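Local atomic coordinates of Endonuclease/exonuclease/phosphatase (Beutenbergia cavernae DSM 12333, PDB entry 4RUW), a protein that is of unknown function but belongs to the endonuclease/exonuclease/phosphatase family, pairing a DNase I-like domain that carries a zinc ion with an immunoglobulin-like domain. Residues L56-W61 against D296-T301; H64-P69 against P78-V83; E211-Q216 against L236-T241; A351-S356 against A381-R386. All blocks are in the same frame, centred on the assembly; numbering follows the deposited sequence.

Contact 1 of 4, residues L56-W61 against D296-T301; sequences LRVMTW and DYVFAT
V58 and T60 meet V298 inside the two-sheet sandwich of the DNase I-like fold. Strand 55-62 belongs to one mixed sheet and strand 296-300 to the other. The short segments run nearly antiparallel, at 154°, and their axes come within 7.4 Å. They lie in facing sheets, and no direct hydrogen bond joins them.

The side-chain atoms that touch are all methyls. V58 CG1 approaches V298 CG1 at 4.1 Å, the two side chains crossing at a slant. The other branch of V298 serves T60: its CG2 lies 3.9 Å from T60 CG2, and these side chains pass each other in opposite directions. The same T60 methyl sits 3.7 Å from the backbone oxygen of Y297. M326 of strand 324-330 also packs on V298.

The T60 hydroxyl points another way. OG1 is anti to the backbone N (chi1 -170°), which leaves CG2 for the apolar side and OG1 for a water. D296 faces that water with one carboxylate oxygen. Its other oxygen, OD1, is bonded to T278 and H321, so both ends of the carboxylate are engaged. The water accepts from T60 OG1 at 2.8 Å and donates to D296 OD2 at 2.7 Å.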
loop_
_atom_site.group_PDB
_atom_site.type_symbol
_atom_site.label_atom_id
_atom_site.label_comp_id
_atom_site.label_asym_id
_atom_site.label_seq_id
_atom_site.Cartn_x
_atom_site.Cartn_y
_atom_site.Cartn_z
ATOM N N LEU A 56 -1.749 14.052 -8.215
ATOM C CA LEU A 56 -0.867 12.958 -8.604
ATOM C C LEU A 56 -1.671 11.670 -8.671
ATOM O O LEU A 56 -2.285 11.287 -7.681
ATOM C CB LEU A 56 0.245 12.785 -7.576
ATOM C CG LEU A 56 1.300 11.734 -7.903
ATOM C CD1 LEU A 56 2.150 12.181 -9.084
ATOM C CD2 LEU A 56 2.164 11.455 -6.679
ATOM N N ARG A 57 -1.679 11.013 -9.825
ATOM C CA ARG A 57 -2.331 9.721 -9.949
ATOM C C ARG A 57 -1.268 8.630 -9.913
ATOM O O ARG A 57 -0.346 8.611 -10.738
ATOM C CB ARG A 57 -3.170 9.636 -11.225
ATOM C CG ARG A 57 -3.801 8.265 -11.433
ATOM C CD ARG A 57 -4.794 8.246 -12.586
ATOM N NE ARG A 57 -6.102 8.701 -12.128
ATOM C CZ ARG A 57 -7.257 8.432 -12.731
ATOM N NH1 ARG A 57 -7.287 7.719 -13.851
ATOM N NH2 ARG A 57 -8.389 8.883 -12.209
ATOM N N VAL A 58 -1.399 7.741 -8.940
ATOM C CA VAL A 58 -0.448 6.663 -8.714
ATOM C C VAL A 58 -1.175 5.349 -8.877
ATOM O O VAL A 58 -2.225 5.129 -8.262
ATOM C CB VAL A 58 0.132 6.726 -7.284
ATOM C CG1 VAL A 58 1.058 5.534 -7.019
ATOM C CG2 VAL A 58 0.856 8.035 -7.077
HETATM N N MSE A 59 -0.607 4.477 -9.698
HETATM C CA MSE A 59 -1.181 3.168 -9.929
HETATM C C MSE A 59 -0.207 2.092 -9.486
HETATM O O MSE A 59 1.007 2.250 -9.628
HETATM C CB MSE A 59 -1.479 3.026 -11.416
HETATM C CG MSE A 59 -2.039 1.668 -11.844
HETATM SE SE MSE A 59 -2.529 1.599 -13.716
HETATM C CE MSE A 59 -3.461 -0.116 -13.676
ATOM N N THR A 60 -0.735 1.004 -8.932
ATOM C CA THR A 60 0.075 -0.183 -8.695
ATOM C C THR A 60 -0.620 -1.408 -9.276
ATOM O O THR A 60 -1.850 -1.511 -9.222
ATOM C CB THR A 60 0.410 -0.392 -7.186
ATOM O OG1 THR A 60 1.384 -1.435 -7.043
ATOM C CG2 THR A 60 -0.821 -0.746 -6.376
ATOM N N TRP A 61 0.158 -2.335 -9.824
ATOM C CA TRP A 61 -0.431 -3.502 -10.454
ATOM C C TRP A 61 0.534 -4.668 -10.493
ATOM O O TRP A 61 1.636 -4.556 -11.030
ATOM C CB TRP A 61 -0.835 -3.163 -11.892
ATOM C CG TRP A 61 -1.834 -4.078 -12.531
ATOM C CD1 TRP A 61 -2.546 -5.095 -11.942
ATOM C CD2 TRP A 61 -2.248 -4.050 -13.906
ATOM N NE1 TRP A 61 -3.372 -5.693 -12.874
ATOM C CE2 TRP A 61 -3.207 -5.064 -14.083
ATOM C CE3 TRP A 61 -1.899 -3.258 -15.007
ATOM C CZ2 TRP A 61 -3.824 -5.304 -15.310
ATOM C CZ3 TRP A 61 -2.505 -3.497 -16.218
ATOM C CH2 TRP A 61 -3.457 -4.514 -16.363
ATOM N N ASP A 296 -2.939 -5.466 -2.473
ATOM C CA ASP A 296 -2.144 -4.507 -3.236
ATOM C C ASP A 296 -2.522 -3.133 -2.704
ATOM O O ASP A 296 -3.705 -2.828 -2.594
ATOM C CB ASP A 296 -2.499 -4.586 -4.714
ATOM C CG ASP A 296 -2.137 -5.925 -5.348
ATOM O OD1 ASP A 296 -2.939 -6.885 -5.276
ATOM O OD2 ASP A 296 -1.053 -6.013 -5.965
ATOM N N TYR A 297 -1.520 -2.325 -2.353
ATOM C CA TYR A 297 -1.755 -1.090 -1.626
ATOM C C TYR A 297 -1.005 0.087 -2.233
ATOM O O TYR A 297 0.055 -0.078 -2.850
ATOM C CB TYR A 297 -1.241 -1.224 -0.189
ATOM C CG TYR A 297 -1.924 -2.246 0.684
ATOM C CD1 TYR A 297 -2.945 -1.876 1.548
ATOM C CD2 TYR A 297 -1.515 -3.570 0.685
ATOM C CE1 TYR A 297 -3.551 -2.795 2.375
ATOM C CE2 TYR A 297 -2.113 -4.498 1.512
ATOM C CZ TYR A 297 -3.136 -4.105 2.353
ATOM O OH TYR A 297 -3.736 -5.004 3.200
ATOM N N VAL A 298 -1.531 1.284 -1.984
ATOM C CA VAL A 298 -0.777 2.521 -2.127
ATOM C C VAL A 298 -0.830 3.238 -0.788
ATOM O O VAL A 298 -1.908 3.648 -0.347
ATOM C CB VAL A 298 -1.342 3.422 -3.254
ATOM C CG1 VAL A 298 -0.555 4.726 -3.317
ATOM C CG2 VAL A 298 -1.306 2.686 -4.580
ATOM N N PHE A 299 0.321 3.356 -0.136
ATOM C CA PHE A 299 0.455 4.113 1.102
ATOM C C PHE A 299 1.102 5.456 0.796
ATOM O O PHE A 299 1.975 5.540 -0.073
ATOM C CB PHE A 299 1.319 3.349 2.113
ATOM C CG PHE A 299 0.606 2.205 2.778
ATOM C CD1 PHE A 299 -0.150 2.423 3.925
ATOM C CD2 PHE A 299 0.690 0.913 2.275
ATOM C CE1 PHE A 299 -0.817 1.390 4.555
ATOM C CE2 PHE A 299 0.018 -0.132 2.907
ATOM C CZ PHE A 299 -0.740 0.114 4.040
ATOM N N ALA A 300 0.680 6.501 1.502
ATOM C CA ALA A 300 1.221 7.841 1.264
ATOM C C ALA A 300 1.627 8.490 2.585
ATOM O O ALA A 300 1.041 8.210 3.631
ATOM C CB ALA A 300 0.218 8.718 0.522
ATOM N N THR A 301 2.625 9.364 2.519
ATOM C CA THR A 301 3.081 10.109 3.680
ATOM C C THR A 301 2.139 11.279 3.991
ATOM O O THR A 301 1.252 11.590 3.188
ATOM C CB THR A 301 4.519 10.605 3.448
ATOM O OG1 THR A 301 4.545 11.454 2.300
ATOM C CG2 THR A 301 5.471 9.417 3.247
HETATM O O HOH W 1 0.665 -4.134 -6.982
#

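Contact 2 of 4, residues H64-P69 against P78-V83; sequences HTAVAP and PRIAAV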
loop_
_atom_site.group_PDB
_atom_site.type_symbol
_atom_site.label_atom_id
_atom_site.label_comp_id
_atom_site.label_asym_id
_atom_site.label_seq_id
_atom_site.Cartn_x
_atom_site.Cartn_y
_atom_site.Cartn_z
ATOM N N HIS A 64 1.304 -10.268 -13.287
ATOM C CA HIS A 64 1.386 -11.711 -13.537
ATOM C C HIS A 64 2.153 -12.014 -14.840
ATOM O O HIS A 64 1.719 -12.831 -15.659
ATOM C CB HIS A 64 -0.025 -12.310 -13.583
ATOM C CG HIS A 64 -0.059 -13.809 -13.553
ATOM N ND1 HIS A 64 -0.536 -14.566 -14.599
ATOM C CD2 HIS A 64 0.321 -14.687 -12.592
ATOM C CE1 HIS A 64 -0.444 -15.851 -14.291
ATOM N NE2 HIS A 64 0.075 -15.948 -13.080
ATOM N N THR A 65 3.301 -11.359 -15.021
ATOM C CA THR A 65 4.117 -11.489 -16.241
ATOM C C THR A 65 3.329 -11.313 -17.538
ATOM O O THR A 65 3.690 -11.876 -18.575
ATOM C CB THR A 65 4.951 -12.799 -16.281
ATOM O OG1 THR A 65 4.101 -13.953 -16.237
ATOM C CG2 THR A 65 5.908 -12.846 -15.115
ATOM N N ALA A 66 2.291 -10.482 -17.478
ATOM C CA ALA A 66 1.411 -10.194 -18.618
ATOM C C ALA A 66 0.688 -11.411 -19.178
ATOM O O ALA A 66 0.221 -11.390 -20.313
ATOM C CB ALA A 66 2.152 -9.435 -19.731
ATOM N N VAL A 67 0.560 -12.451 -18.364
ATOM C CA VAL A 67 -0.190 -13.634 -18.758
ATOM C C VAL A 67 -1.565 -13.572 -18.101
ATOM O O VAL A 67 -1.692 -13.600 -16.882
ATOM C CB VAL A 67 0.548 -14.925 -18.380
ATOM C CG1 VAL A 67 -0.312 -16.143 -18.699
ATOM C CG2 VAL A 67 1.887 -14.989 -19.118
ATOM N N ALA A 68 -2.596 -13.467 -18.926
ATOM C CA ALA A 68 -3.951 -13.275 -18.442
ATOM C C ALA A 68 -4.591 -14.582 -18.000
ATOM O O ALA A 68 -4.422 -15.605 -18.654
ATOM C CB ALA A 68 -4.787 -12.656 -19.538
ATOM N N PRO A 69 -5.359 -14.547 -16.901
ATOM C CA PRO A 69 -6.070 -15.758 -16.478
ATOM C C PRO A 69 -7.095 -16.253 -17.502
ATOM O O PRO A 69 -7.434 -17.435 -17.473
ATOM C CB PRO A 69 -6.761 -15.328 -15.173
ATOM C CG PRO A 69 -6.805 -13.826 -15.234
ATOM C CD PRO A 69 -5.543 -13.442 -15.946
ATOM N N PRO A 78 0.716 -6.052 -24.609
ATOM C CA PRO A 78 -0.187 -4.987 -25.084
ATOM C C PRO A 78 -1.457 -4.832 -24.263
ATOM O O PRO A 78 -1.967 -3.734 -24.107
ATOM C CB PRO A 78 -0.532 -5.431 -26.511
ATOM C CG PRO A 78 0.680 -6.166 -26.946
ATOM C CD PRO A 78 1.141 -6.922 -25.722
ATOM N N ARG A 79 -1.971 -5.917 -23.740
ATOM C CA ARG A 79 -3.167 -5.876 -22.945
ATOM C C ARG A 79 -2.900 -5.117 -21.621
ATOM O O ARG A 79 -3.668 -4.325 -21.203
ATOM C CB ARG A 79 -3.604 -7.303 -22.722
ATOM C CG ARG A 79 -5.025 -7.454 -22.448
ATOM C CD ARG A 79 -5.434 -8.900 -22.510
ATOM N NE ARG A 79 -6.701 -9.009 -21.854
ATOM C CZ ARG A 79 -7.294 -10.133 -21.550
ATOM N NH1 ARG A 79 -6.744 -11.286 -21.833
ATOM N NH2 ARG A 79 -8.433 -10.114 -20.956
ATOM N N ILE A 80 -1.752 -5.363 -21.012
ATOM C CA ILE A 80 -1.316 -4.638 -19.827
ATOM C C ILE A 80 -1.134 -3.151 -20.155
ATOM O O ILE A 80 -1.623 -2.270 -19.439
ATOM C CB ILE A 80 0.010 -5.236 -19.286
ATOM C CG1 ILE A 80 -0.173 -6.704 -18.860
ATOM C CG2 ILE A 80 0.587 -4.379 -18.156
ATOM C CD1 ILE A 80 -1.251 -6.940 -17.828
ATOM N N ALA A 81 -0.424 -2.867 -21.240
ATOM C CA ALA A 81 -0.156 -1.491 -21.620
ATOM C C ALA A 81 -1.433 -0.709 -21.902
ATOM O O ALA A 81 -1.525 0.466 -21.582
ATOM C CB ALA A 81 0.770 -1.450 -22.816
ATOM N N ALA A 82 -2.417 -1.361 -22.515
ATOM C CA ALA A 82 -3.664 -0.675 -22.852
ATOM C C ALA A 82 -4.406 -0.230 -21.590
ATOM O O ALA A 82 -5.014 0.837 -21.564
ATOM C CB ALA A 82 -4.553 -1.552 -23.725
ATOM N N VAL A 83 -4.345 -1.038 -20.536
ATOM C CA VAL A 83 -4.966 -0.660 -19.270
ATOM C C VAL A 83 -4.234 0.534 -18.651
ATOM O O VAL A 83 -4.864 1.508 -18.227
ATOM C CB VAL A 83 -5.004 -1.836 -18.279
ATOM C CG1 VAL A 83 -5.382 -1.353 -16.883
ATOM C CG2 VAL A 83 -5.980 -2.905 -18.762
#
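A66 and I80 form the tight, buried part of this contact. A66 CB rests 3.7 Å from I80 CG1, and the loop 64-69 is thereby laid against helix 77-87. The I80 side chain is set with CG1 anti to the carbonyl carbon (chi1 -62°), which turns this branch to the alanine.

The second part lies nearer the solvent: R79 is partly exposed, though the A68 it meets is buried. R79 stretches out from the helix with an extended chain, and its NH1 comes within 3.3 Å of A68 CB. The guanidinium meets this methyl obliquely. Its polar hold is on two acids: NH1 forms a salt bridge with D70 and NE one with D315. P69, next in the chain, is exposed, and V67 turns its side chain away from the helix.

The loop is braced from within. H64 ND1 donates to V67 O at 2.7 Å, almost straight at 174° and in the plane of the imidazole ring. H64 O accepts from T65 OG1 and V67 N, which arrive from opposite faces of its carbonyl plane.

I80 also packs on W61 of strand 55-62. A66 touches Q110 of helix 110-118, and its side chain is about 10 Å from the zinc ion.

Contact 3 of 4, residues E211-Q216 against L236-T241; sequences EDQKEQ and LNIWTT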
loop_
_atom_site.group_PDB
_atom_site.type_symbol
_atom_site.label_atom_id
_atom_site.label_comp_id
_atom_site.label_asym_id
_atom_site.label_seq_id
_atom_site.Cartn_x
_atom_site.Cartn_y
_atom_site.Cartn_z
ATOM N N GLU A 211 6.733 -14.852 9.158
ATOM C CA GLU A 211 7.880 -14.264 9.843
ATOM C C GLU A 211 8.787 -13.521 8.860
ATOM O O GLU A 211 9.322 -12.462 9.178
ATOM C CB GLU A 211 8.658 -15.316 10.635
ATOM C CG GLU A 211 7.857 -15.936 11.782
ATOM C CD GLU A 211 7.313 -14.904 12.777
ATOM O OE1 GLU A 211 7.951 -13.851 12.989
ATOM O OE2 GLU A 211 6.236 -15.151 13.360
ATOM N N ASP A 212 8.936 -14.056 7.654
ATOM C CA ASP A 212 9.676 -13.335 6.626
ATOM C C ASP A 212 8.954 -12.062 6.185
ATOM O O ASP A 212 9.608 -11.036 6.011
ATOM C CB ASP A 212 9.987 -14.224 5.421
ATOM C CG ASP A 212 11.081 -15.234 5.711
ATOM O OD1 ASP A 212 11.843 -15.032 6.686
ATOM O OD2 ASP A 212 11.182 -16.219 4.957
ATOM N N GLN A 213 7.629 -12.109 5.998
ATOM C CA GLN A 213 6.880 -10.893 5.677
ATOM C C GLN A 213 7.192 -9.796 6.682
ATOM O O GLN A 213 7.428 -8.643 6.308
ATOM C CB GLN A 213 5.375 -11.142 5.696
ATOM C CG GLN A 213 4.839 -12.026 4.593
ATOM C CD GLN A 213 3.331 -12.112 4.654
ATOM O OE1 GLN A 213 2.761 -12.266 5.734
ATOM N NE2 GLN A 213 2.672 -11.991 3.502
ATOM N N LYS A 214 7.196 -10.152 7.964
ATOM C CA LYS A 214 7.478 -9.175 9.012
ATOM C C LYS A 214 8.876 -8.583 8.889
ATOM O O LYS A 214 9.063 -7.366 9.001
ATOM C CB LYS A 214 7.296 -9.810 10.391
ATOM C CG LYS A 214 5.839 -10.049 10.747
ATOM C CD LYS A 214 5.683 -11.054 11.874
ATOM C CE LYS A 214 6.373 -10.608 13.134
ATOM N NZ LYS A 214 6.203 -11.617 14.223
ATOM N N GLU A 215 9.873 -9.430 8.666
ATOM C CA GLU A 215 11.234 -8.918 8.539
ATOM C C GLU A 215 11.417 -8.074 7.281
ATOM O O GLU A 215 12.106 -7.048 7.299
ATOM C CB GLU A 215 12.244 -10.056 8.572
ATOM C CG GLU A 215 12.264 -10.776 9.916
ATOM C CD GLU A 215 13.574 -11.468 10.186
ATOM O OE1 GLU A 215 14.057 -12.194 9.297
ATOM O OE2 GLU A 215 14.128 -11.270 11.285
ATOM N N GLN A 216 10.785 -8.485 6.187
ATOM C CA GLN A 216 10.820 -7.714 4.952
ATOM C C GLN A 216 10.179 -6.355 5.163
ATOM O O GLN A 216 10.725 -5.325 4.761
ATOM C CB GLN A 216 10.088 -8.474 3.846
ATOM C CG GLN A 216 10.755 -9.777 3.474
ATOM C CD GLN A 216 9.908 -10.659 2.575
ATOM O OE1 GLN A 216 8.735 -10.381 2.293
ATOM N NE2 GLN A 216 10.514 -11.741 2.104
ATOM N N LEU A 236 1.727 -6.275 -1.167
ATOM C CA LEU A 236 2.297 -6.578 0.135
ATOM C C LEU A 236 1.906 -7.966 0.623
ATOM O O LEU A 236 2.468 -8.459 1.600
ATOM C CB LEU A 236 1.917 -5.517 1.165
ATOM C CG LEU A 236 2.330 -4.088 0.804
ATOM C CD1 LEU A 236 1.996 -3.143 1.940
ATOM C CD2 LEU A 236 3.813 -4.002 0.426
ATOM N N ASN A 237 0.938 -8.590 -0.054
ATOM C CA ASN A 237 0.566 -9.971 0.256
ATOM C C ASN A 237 0.034 -10.164 1.674
ATOM O O ASN A 237 0.088 -11.268 2.223
ATOM C CB ASN A 237 1.735 -10.932 -0.011
ATOM C CG ASN A 237 1.621 -11.631 -1.345
ATOM O OD1 ASN A 237 0.534 -12.054 -1.745
ATOM N ND2 ASN A 237 2.745 -11.771 -2.041
ATOM N N ILE A 238 -0.473 -9.084 2.263
ATOM C CA ILE A 238 -1.095 -9.144 3.577
ATOM C C ILE A 238 -2.455 -8.480 3.515
ATOM O O ILE A 238 -2.625 -7.479 2.818
ATOM C CB ILE A 238 -0.216 -8.464 4.675
ATOM C CG1 ILE A 238 0.012 -6.975 4.377
ATOM C CG2 ILE A 238 1.094 -9.212 4.833
ATOM C CD1 ILE A 238 0.745 -6.238 5.498
ATOM N N TRP A 239 -3.426 -9.046 4.225
ATOM C CA TRP A 239 -4.659 -8.328 4.504
ATOM C C TRP A 239 -4.364 -7.250 5.545
ATOM O O TRP A 239 -3.275 -7.205 6.121
ATOM C CB TRP A 239 -5.700 -9.242 5.118
ATOM C CG TRP A 239 -6.174 -10.410 4.320
ATOM C CD1 TRP A 239 -5.728 -10.856 3.103
ATOM C CD2 TRP A 239 -7.235 -11.281 4.709
ATOM N NE1 TRP A 239 -6.460 -11.971 2.721
ATOM C CE2 TRP A 239 -7.387 -12.245 3.696
ATOM C CE3 TRP A 239 -8.067 -11.339 5.834
ATOM C CZ2 TRP A 239 -8.340 -13.259 3.770
ATOM C CZ3 TRP A 239 -9.007 -12.335 5.911
ATOM C CH2 TRP A 239 -9.137 -13.288 4.887
ATOM N N THR A 240 -5.348 -6.406 5.833
ATOM C CA THR A 240 -5.186 -5.448 6.916
ATOM C C THR A 240 -5.413 -6.071 8.294
ATOM O O THR A 240 -4.958 -5.514 9.298
ATOM C CB THR A 240 -6.105 -4.229 6.767
ATOM O OG1 THR A 240 -7.459 -4.676 6.706
ATOM C CG2 THR A 240 -5.764 -3.444 5.511
ATOM N N THR A 241 -6.098 -7.214 8.345
ATOM C CA THR A 241 -6.392 -7.869 9.617
ATOM C C THR A 241 -6.002 -9.344 9.551
ATOM O O THR A 241 -5.903 -9.928 8.466
ATOM C CB THR A 241 -7.883 -7.773 9.999
ATOM O OG1 THR A 241 -8.692 -8.318 8.947
ATOM C CG2 THR A 241 -8.284 -6.336 10.287
#
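Q213 of helix 207-222 reaches N237 and I238 in the loop after strand 230-233. This loop opens with the Gly-Asp-Leu-Asn sequence that ends at N237, a form of the GDxN motif known from this family. The contact joins this loop to a helix of the DNase I-like fold.

One hydrogen bond crosses. Q213 NE2 donates to N237 O at 3.0 Å. The bond is bent, with an N-H...O angle of 136°. The oxygen lies close to the amide plane of Q213, but the donor stands well above the carbonyl plane of N237, 62° out of it. The same NE2 also donates to S202 O, so one buried amide nitrogen ties two loops to the helix. N237 is fixed in its turn, as its ND2 donates to L201 O.

The van der Waals contact is made by I238, whose CG2 methyl lies against the amide end of Q213, 3.5 Å from NE2 and 3.6 Å from OE1. The two side chains slide past each other in opposite directions. Q213 gets there with CG anti to its carbonyl carbon (chi1 -69°) and an extended chain beyond. M254 of helix 251-260 packs on Q213 as well, and I238 O bonds to Y297 OH.

Charge pairing stays within the helix. K214 and E211 are one turn apart and form a salt bridge. Q250 bonds to both, through OE1 to the lysine and NE2 to E211 OE2. The salt bridge itself runs from K214 NZ to the syn side of E211 OE1, at 3.1 Å.

Contact 4 of 4, residues A351-S356 against A381-R386; sequences AQLTAS and AVLRNR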
loop_
_atom_site.group_PDB
_atom_site.type_symbol
_atom_site.label_atom_id
_atom_site.label_comp_id
_atom_site.label_asym_id
_atom_site.label_seq_id
_atom_site.Cartn_x
_atom_site.Cartn_y
_atom_site.Cartn_z
ATOM N N ALA A 351 -5.259 6.287 15.306
ATOM C CA ALA A 351 -5.605 7.641 14.924
ATOM C C ALA A 351 -4.344 8.314 14.404
ATOM O O ALA A 351 -3.291 8.237 15.038
ATOM C CB ALA A 351 -6.149 8.399 16.114
ATOM N N GLN A 352 -4.450 8.956 13.245
ATOM C CA GLN A 352 -3.347 9.719 12.674
ATOM C C GLN A 352 -3.754 11.181 12.571
ATOM O O GLN A 352 -4.750 11.512 11.920
ATOM C CB GLN A 352 -2.973 9.193 11.286
ATOM C CG GLN A 352 -2.388 7.790 11.286
ATOM C CD GLN A 352 -2.036 7.313 9.886
ATOM O OE1 GLN A 352 -2.751 7.603 8.925
ATOM N NE2 GLN A 352 -0.942 6.571 9.765
ATOM N N LEU A 353 -2.986 12.044 13.230
ATOM C CA LEU A 353 -3.231 13.477 13.219
ATOM C C LEU A 353 -2.179 14.142 12.344
ATOM O O LEU A 353 -0.988 13.844 12.460
ATOM C CB LEU A 353 -3.146 14.023 14.647
ATOM C CG LEU A 353 -3.271 15.536 14.811
ATOM C CD1 LEU A 353 -4.686 15.997 14.513
ATOM C CD2 LEU A 353 -2.843 15.946 16.218
ATOM N N THR A 354 -2.615 15.032 11.459
ATOM C CA THR A 354 -1.693 15.826 10.659
ATOM C C THR A 354 -2.053 17.293 10.790
ATOM O O THR A 354 -3.218 17.665 10.666
ATOM C CB THR A 354 -1.744 15.428 9.166
ATOM O OG1 THR A 354 -1.584 14.010 9.031
ATOM C CG2 THR A 354 -0.650 16.133 8.378
ATOM N N ALA A 355 -1.051 18.124 11.072
ATOM C CA ALA A 355 -1.234 19.571 11.104
ATOM C C ALA A 355 -0.413 20.170 9.971
ATOM O O ALA A 355 0.735 19.783 9.762
ATOM C CB ALA A 355 -0.784 20.154 12.452
ATOM N N SER A 356 -0.993 21.109 9.235
ATOM C CA SER A 356 -0.252 21.780 8.174
ATOM C C SER A 356 -0.641 23.249 8.072
ATOM O O SER A 356 -1.627 23.680 8.663
ATOM C CB SER A 356 -0.459 21.073 6.833
ATOM O OG SER A 356 -1.821 21.084 6.447
ATOM N N ALA A 381 -10.951 8.828 18.641
ATOM C CA ALA A 381 -9.832 9.733 18.832
ATOM C C ALA A 381 -10.338 11.038 19.408
ATOM O O ALA A 381 -11.354 11.577 18.955
ATOM C CB ALA A 381 -9.132 9.994 17.521
ATOM N N VAL A 382 -9.637 11.535 20.419
ATOM C CA VAL A 382 -9.980 12.817 21.006
ATOM C C VAL A 382 -8.747 13.711 21.063
ATOM O O VAL A 382 -7.715 13.326 21.632
ATOM C CB VAL A 382 -10.566 12.658 22.432
ATOM C CG1 VAL A 382 -11.058 14.002 22.964
ATOM C CG2 VAL A 382 -11.699 11.639 22.442
ATOM N N LEU A 383 -8.826 14.878 20.450
ATOM C CA LEU A 383 -7.849 15.915 20.602
ATOM C C LEU A 383 -8.249 16.749 21.832
ATOM O O LEU A 383 -9.352 17.213 21.907
ATOM C CB LEU A 383 -7.785 16.768 19.342
ATOM C CG LEU A 383 -6.794 17.901 19.289
ATOM C CD1 LEU A 383 -5.362 17.455 19.422
ATOM C CD2 LEU A 383 -6.976 18.779 18.058
ATOM N N ARG A 384 -7.352 16.818 22.806
ATOM C CA ARG A 384 -7.625 17.498 24.065
ATOM C C ARG A 384 -6.633 18.627 24.296
ATOM O O ARG A 384 -5.489 18.555 23.850
ATOM C CB ARG A 384 -7.528 16.512 25.230
ATOM C CG ARG A 384 -8.510 15.365 25.166
ATOM C CD ARG A 384 -8.414 14.475 26.400
ATOM N NE ARG A 384 -9.321 13.337 26.299
ATOM C CZ ARG A 384 -10.622 13.392 26.570
ATOM N NH1 ARG A 384 -11.175 14.532 26.967
ATOM N NH2 ARG A 384 -11.370 12.309 26.441
ATOM N N ASN A 385 -7.070 19.674 24.992
ATOM C CA ASN A 385 -6.143 20.721 25.414
ATOM C C ASN A 385 -5.360 20.282 26.649
ATOM O O ASN A 385 -5.558 19.177 27.151
ATOM C CB ASN A 385 -6.856 22.067 25.638
ATOM C CG ASN A 385 -7.896 22.023 26.756
ATOM O OD1 ASN A 385 -7.867 21.160 27.630
ATOM N ND2 ASN A 385 -8.816 22.978 26.730
ATOM N N ARG A 386 -4.481 21.144 27.143
ATOM C CA ARG A 386 -3.650 20.788 28.289
ATOM C C ARG A 386 -4.482 20.529 29.544
ATOM O O ARG A 386 -4.083 19.752 30.412
ATOM C CB ARG A 386 -2.579 21.850 28.543
ATOM C CG ARG A 386 -3.109 23.250 28.782
ATOM C CD ARG A 386 -1.957 24.230 28.949
ATOM N NE ARG A 386 -0.882 23.662 29.760
ATOM C CZ ARG A 386 0.384 23.563 29.362
ATOM N NH1 ARG A 386 0.745 24.006 28.165
ATOM N NH2 ARG A 386 1.293 23.028 30.168
#
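No flat group takes part where A351 and L353 meet A381 and L383; the contact is made of methyls. The flat group nearby is the guanidinium of R384, next to L383 in the chain. One of its faces carries V382 CG1, which stands 3.7 Å above the plane and over its centre. Its NE forms a salt bridge with E420, and NH1 donates to G388 O. V382 and R384 work on the outer side of strand 378-384, and A381 and L383 on the inner side.

The inner side is the core of the immunoglobulin-like beta sandwich. A351 CB and A381 CB touch at 3.7 Å. Two such small side chains are consistent with a close approach of the strands, and A351 CA is 6.1 Å from A381 CA. Further along, the strands spread: L353 CA and L383 CA are 9.0 Å apart. Here the larger leucines span the gap. Both leucines have CG anti to the backbone N (chi1 175° for L353 and -179° for L383), and L353 CD2 comes within 4.3 Å of L383 CD1. No hydrogen bond crosses, since each strand bonds within its own sheet.

L438, near the end of the chain, packs on both leucines. Strand 349-356 sits between strands 334-342 and 360-367, and L363 of the latter touches L353 and A381. On the other face of this sheet Q352 donates to A259 O and L263 O, which lie in the DNase I-like domain. Strand 378-384 lies between strands 390-396 and 418-424 in the facing sheet.

Overall arrangement
All four contacts are largely buried, but their depth differs. Contact 1 is central, its centre about 6 Å from that of the chain, and joins the two sheets of the DNase I-like sandwich. Contacts 2 and 3 lie along the chain inside the loop it closes. Each touches it: M59 packs on V83, and F299 on L236. Contacts 2 and 3 do not touch each other. Contact 4 stands apart in the immunoglobulin-like domain, its centre about 44 Å from that of contact 2. The sheet-to-sheet contacts 1 and 4 rest on methyls, with one bridging water in contact 1. Of the loop-to-helix contacts, only contact 3 has a hydrogen bond across it; in contact 2 a guanidinium meets a methyl.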